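Local coordinates for stage II sporulation protein Q (Bacillus subtilis, PDB 3TUF) that forms, together with SpoIIIAH, an intercellular channel between mother cell and forespore during sporulation and takes part in forespore engulfment, at residues A[43-57]-A[81-95]. Numbering follows the deposited sequence.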
# COMPACT_ATOMS: atom_id res chain seq x y z
N MET A 43 44.29 -8.88 2.80
CA MET A 43 44.15 -7.43 2.70
C MET A 43 44.40 -7.03 1.26
O MET A 43 45.33 -7.51 0.65
CB MET A 43 45.14 -6.75 3.64
CG MET A 43 44.65 -6.81 5.04
SD MET A 43 43.33 -5.55 5.27
CE MET A 43 44.43 -4.12 5.52
N PRO A 44 43.57 -6.15 0.69
CA PRO A 44 43.67 -5.84 -0.75
C PRO A 44 44.75 -4.78 -1.08
O PRO A 44 44.50 -3.85 -1.92
CB PRO A 44 42.29 -5.28 -1.06
CG PRO A 44 41.99 -4.49 0.15
CD PRO A 44 42.55 -5.30 1.33
N VAL A 45 45.91 -4.90 -0.43
CA VAL A 45 46.94 -3.84 -0.47
C VAL A 45 48.29 -4.53 -0.56
O VAL A 45 48.37 -5.72 -0.30
CB VAL A 45 46.80 -2.97 0.76
CG1 VAL A 45 48.04 -2.34 1.14
CG2 VAL A 45 45.81 -1.89 0.49
N VAL A 46 49.35 -3.82 -0.96
CA VAL A 46 50.64 -4.48 -0.99
C VAL A 46 51.37 -4.17 0.32
O VAL A 46 51.91 -5.05 1.00
CB VAL A 46 51.49 -4.07 -2.21
CG1 VAL A 46 52.87 -4.67 -2.08
CG2 VAL A 46 50.85 -4.50 -3.57
N ASP A 47 51.39 -2.91 0.69
CA ASP A 47 51.97 -2.54 1.94
C ASP A 47 50.86 -2.47 3.00
O ASP A 47 50.48 -1.36 3.42
CB ASP A 47 52.60 -1.18 1.78
CG ASP A 47 53.37 -0.78 2.99
OD1 ASP A 47 53.54 -1.67 3.88
OD2 ASP A 47 53.78 0.38 3.07
N SER A 48 50.36 -3.63 3.45
CA SER A 48 49.26 -3.69 4.47
C SER A 48 49.58 -3.02 5.79
O SER A 48 48.69 -2.59 6.49
CB SER A 48 48.80 -5.11 4.74
OG SER A 48 49.87 -6.00 4.56
N GLU A 49 50.84 -2.92 6.15
CA GLU A 49 51.16 -2.29 7.41
C GLU A 49 51.01 -0.79 7.41
O GLU A 49 50.83 -0.23 8.46
CB GLU A 49 52.57 -2.60 7.81
CG GLU A 49 52.75 -4.04 8.16
CD GLU A 49 52.70 -4.27 9.63
OE1 GLU A 49 52.53 -3.28 10.40
OE2 GLU A 49 52.86 -5.45 10.01
N ASN A 50 51.11 -0.12 6.27
CA ASN A 50 51.04 1.34 6.26
C ASN A 50 49.64 1.94 6.00
O ASN A 50 49.47 3.19 5.83
CB ASN A 50 52.04 1.87 5.25
CG ASN A 50 52.41 3.33 5.49
OD1 ASN A 50 52.75 4.03 4.54
ND2 ASN A 50 52.36 3.80 6.74
N VAL A 51 48.63 1.07 5.97
CA VAL A 51 47.25 1.57 5.93
C VAL A 51 46.43 1.13 7.11
O VAL A 51 46.75 0.12 7.77
CB VAL A 51 46.48 1.27 4.62
CG1 VAL A 51 47.16 2.03 3.44
CG2 VAL A 51 46.37 -0.25 4.36
N SER A 52 45.37 1.90 7.37
CA SER A 52 44.36 1.54 8.36
C SER A 52 42.94 1.54 7.75
O SER A 52 42.69 2.21 6.78
CB SER A 52 44.44 2.51 9.53
OG SER A 52 44.22 3.82 9.03
N VAL A 53 42.04 0.76 8.33
CA VAL A 53 40.61 0.81 7.99
C VAL A 53 40.05 2.16 8.46
O VAL A 53 40.07 2.45 9.62
CB VAL A 53 39.88 -0.31 8.72
CG1 VAL A 53 38.39 -0.22 8.46
CG2 VAL A 53 40.41 -1.70 8.29
N VAL A 54 39.57 3.01 7.55
CA VAL A 54 38.92 4.27 8.00
C VAL A 54 37.38 4.24 7.92
O VAL A 54 36.71 5.19 8.31
CB VAL A 54 39.41 5.47 7.22
CG1 VAL A 54 40.84 5.78 7.68
CG2 VAL A 54 39.23 5.23 5.64
N LYS A 55 36.84 3.17 7.35
CA LYS A 55 35.45 2.89 7.48
C LYS A 55 35.17 1.40 7.36
O LYS A 55 35.78 0.68 6.52
CB LYS A 55 34.61 3.68 6.49
CG LYS A 55 33.09 3.52 6.72
CD LYS A 55 32.26 3.89 5.42
CE LYS A 55 32.43 5.39 5.04
NZ LYS A 55 32.40 6.23 6.29
N LYS A 56 34.25 0.97 8.23
CA LYS A 56 33.85 -0.43 8.42
C LYS A 56 32.52 -0.71 7.73
O LYS A 56 31.78 0.23 7.38
CB LYS A 56 33.71 -0.75 9.94
CG LYS A 56 35.00 -0.75 10.71
CD LYS A 56 34.66 -0.91 12.23
CE LYS A 56 35.92 -0.70 13.08
NZ LYS A 56 35.65 -0.67 14.56
N PHE A 57 32.24 -2.02 7.55
CA PHE A 57 31.06 -2.51 6.94
C PHE A 57 29.92 -2.30 7.99
O PHE A 57 30.09 -2.58 9.13
CB PHE A 57 31.32 -3.98 6.65
CG PHE A 57 30.12 -4.73 6.18
CD1 PHE A 57 29.12 -5.11 7.06
CD2 PHE A 57 29.99 -5.06 4.84
CE1 PHE A 57 27.96 -5.83 6.59
CE2 PHE A 57 28.85 -5.77 4.35
CZ PHE A 57 27.83 -6.15 5.21
N SER A 81 27.44 1.26 4.68
CA SER A 81 28.73 0.88 4.05
C SER A 81 28.76 -0.63 3.70
O SER A 81 28.52 -1.41 4.58
CB SER A 81 29.87 1.25 4.95
OG SER A 81 31.02 0.54 4.52
N LYS A 82 29.03 -1.06 2.46
CA LYS A 82 28.95 -2.52 2.13
C LYS A 82 30.33 -3.20 2.05
O LYS A 82 30.54 -4.39 1.47
CB LYS A 82 28.15 -2.72 0.84
CG LYS A 82 26.62 -2.46 1.02
CD LYS A 82 26.05 -3.20 2.31
CE LYS A 82 24.54 -3.45 2.28
NZ LYS A 82 24.22 -4.60 3.16
N GLY A 83 31.26 -2.45 2.66
CA GLY A 83 32.67 -2.87 2.73
C GLY A 83 33.54 -2.03 3.66
O GLY A 83 33.03 -1.22 4.48
N ILE A 84 34.85 -2.22 3.56
CA ILE A 84 35.76 -1.40 4.32
C ILE A 84 36.46 -0.41 3.40
O ILE A 84 36.61 -0.67 2.18
CB ILE A 84 36.78 -2.24 5.04
CG1 ILE A 84 37.64 -2.99 4.01
CG2 ILE A 84 36.06 -3.20 5.99
CD1 ILE A 84 38.57 -4.07 4.53
N ASP A 85 36.84 0.73 3.99
CA ASP A 85 37.68 1.72 3.35
C ASP A 85 39.03 1.73 4.02
O ASP A 85 39.13 1.87 5.24
CB ASP A 85 37.07 3.10 3.48
CG ASP A 85 35.78 3.27 2.60
OD1 ASP A 85 35.46 2.35 1.76
OD2 ASP A 85 35.11 4.34 2.76
N LEU A 86 40.07 1.61 3.21
CA LEU A 86 41.45 1.61 3.71
C LEU A 86 42.11 2.90 3.26
O LEU A 86 41.94 3.28 2.08
CB LEU A 86 42.21 0.44 3.09
CG LEU A 86 41.72 -0.85 3.70
CD1 LEU A 86 42.05 -2.08 2.82
CD2 LEU A 86 42.27 -1.00 5.19
N ALA A 87 42.82 3.57 4.17
CA ALA A 87 43.64 4.77 3.75
C ALA A 87 44.97 4.74 4.52
O ALA A 87 45.04 4.10 5.58
CB ALA A 87 42.92 6.10 3.95
N GLU A 88 46.00 5.37 3.93
CA GLU A 88 47.36 5.46 4.46
C GLU A 88 47.40 6.61 5.48
O GLU A 88 46.62 7.58 5.33
CB GLU A 88 48.34 5.74 3.29
CG GLU A 88 49.87 5.91 3.67
CD GLU A 88 50.30 7.40 4.02
OE1 GLU A 88 49.75 8.36 3.44
OE2 GLU A 88 51.20 7.61 4.89
N LYS A 89 48.27 6.52 6.51
CA LYS A 89 48.30 7.56 7.55
C LYS A 89 48.12 8.99 6.96
O LYS A 89 47.22 9.71 7.36
CB LYS A 89 49.54 7.48 8.44
CG LYS A 89 49.43 8.28 9.82
CD LYS A 89 49.94 9.78 9.81
CE LYS A 89 51.29 9.97 10.52
NZ LYS A 89 52.43 9.21 9.91
N ASP A 90 48.92 9.39 5.98
CA ASP A 90 48.83 10.76 5.52
C ASP A 90 47.99 10.91 4.26
O ASP A 90 48.05 11.95 3.61
CB ASP A 90 50.23 11.33 5.36
CG ASP A 90 50.89 11.55 6.70
OD1 ASP A 90 50.49 12.50 7.41
OD2 ASP A 90 51.79 10.75 7.07
N GLY A 91 47.18 9.89 3.95
CA GLY A 91 46.31 9.84 2.75
C GLY A 91 47.08 9.99 1.45
O GLY A 91 46.61 10.68 0.51
N LYS A 92 48.28 9.40 1.39
CA LYS A 92 49.05 9.31 0.15
C LYS A 92 48.53 8.10 -0.65
O LYS A 92 47.95 7.14 -0.09
CB LYS A 92 50.54 9.10 0.42
CG LYS A 92 51.27 10.21 1.18
CD LYS A 92 52.63 9.72 1.72
CE LYS A 92 53.22 10.67 2.79
NZ LYS A 92 54.64 10.31 3.08
N ASP A 93 48.77 8.16 -1.95
CA ASP A 93 48.40 7.11 -2.88
C ASP A 93 49.01 5.80 -2.46
O ASP A 93 50.12 5.80 -1.90
CB ASP A 93 48.95 7.43 -4.28
CG ASP A 93 48.09 8.42 -5.04
OD1 ASP A 93 46.99 8.80 -4.57
OD2 ASP A 93 48.51 8.84 -6.13
N PHE A 94 48.36 4.68 -2.76
CA PHE A 94 49.02 3.44 -2.49
C PHE A 94 48.45 2.39 -3.41
O PHE A 94 47.37 2.59 -4.03
CB PHE A 94 48.82 3.07 -1.02
CG PHE A 94 47.32 2.93 -0.60
CD1 PHE A 94 46.67 1.68 -0.74
CD2 PHE A 94 46.59 4.04 -0.07
CE1 PHE A 94 45.29 1.53 -0.42
CE2 PHE A 94 45.26 3.91 0.28
CZ PHE A 94 44.59 2.64 0.10
N ASP A 95 49.12 1.26 -3.51
CA ASP A 95 48.77 0.35 -4.58
C ASP A 95 47.82 -0.61 -4.00
O ASP A 95 48.03 -1.09 -2.89
CB ASP A 95 50.01 -0.36 -5.13
CG ASP A 95 51.09 0.66 -5.69
OD1 ASP A 95 50.83 1.29 -6.77
OD2 ASP A 95 52.17 0.82 -5.08
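L86 meets M43, P44, V51 and V53 on the tightly packed side of two antiparallel strands, 51-55 and 84-88. Its two methyls divide the work: CD1 of L86 abuts the P44 ring at CD, 3.6 Å away, while CD2 of L86 takes CG2 of V53 at 3.7 Å and the CE methyl of M43. Further along, CG1 of V51 sits over the centre of one face of the F94 ring, 4.0 Å from the ring centroid and only 5° off its normal, a CH-pi contact. A chi1 of -65° sets this branch of V51 anti to the carbonyl carbon, which places it over the ring. V45 crosses F94 at about a right angle, its CG2 near CE1 of the ring.

S52 and A87 exchange two nearly straight backbone bonds, but the pairing then slips by one residue. V54 N and, more weakly, K55 N both reach D85 O, and D85 N returns a 2.7 Å bond to K55 O. K55 and D85 run side by side on the same face, yet their charged ends go to other partners: K55 NZ to D160 and the L71 carbonyl, D85 to H166 and S161.

Where N50 meets E88 and the turn that follows, the contact is looser and more open to solvent; N50 and K89 are exposed. Here E88 lays its CG alongside OD1 of N50, 3.5 Å away. Its chain bends at chi2 (-89°), and OE1 of E88 accepts a 2.7 Å bond from K92 N, linking the first residue of the type I turn E88-G91 to the residue just beyond it. An alanine here would remove that carboxylate and would probably leave K92 N without this acceptor and the turn freer to move.

V54 and K55 opposite D85 form a classic beta bulge in strand 51-55, which pairs with 84-88 and through it with 165-171 in the antiparallel sheet of the M23 peptidase-family domain.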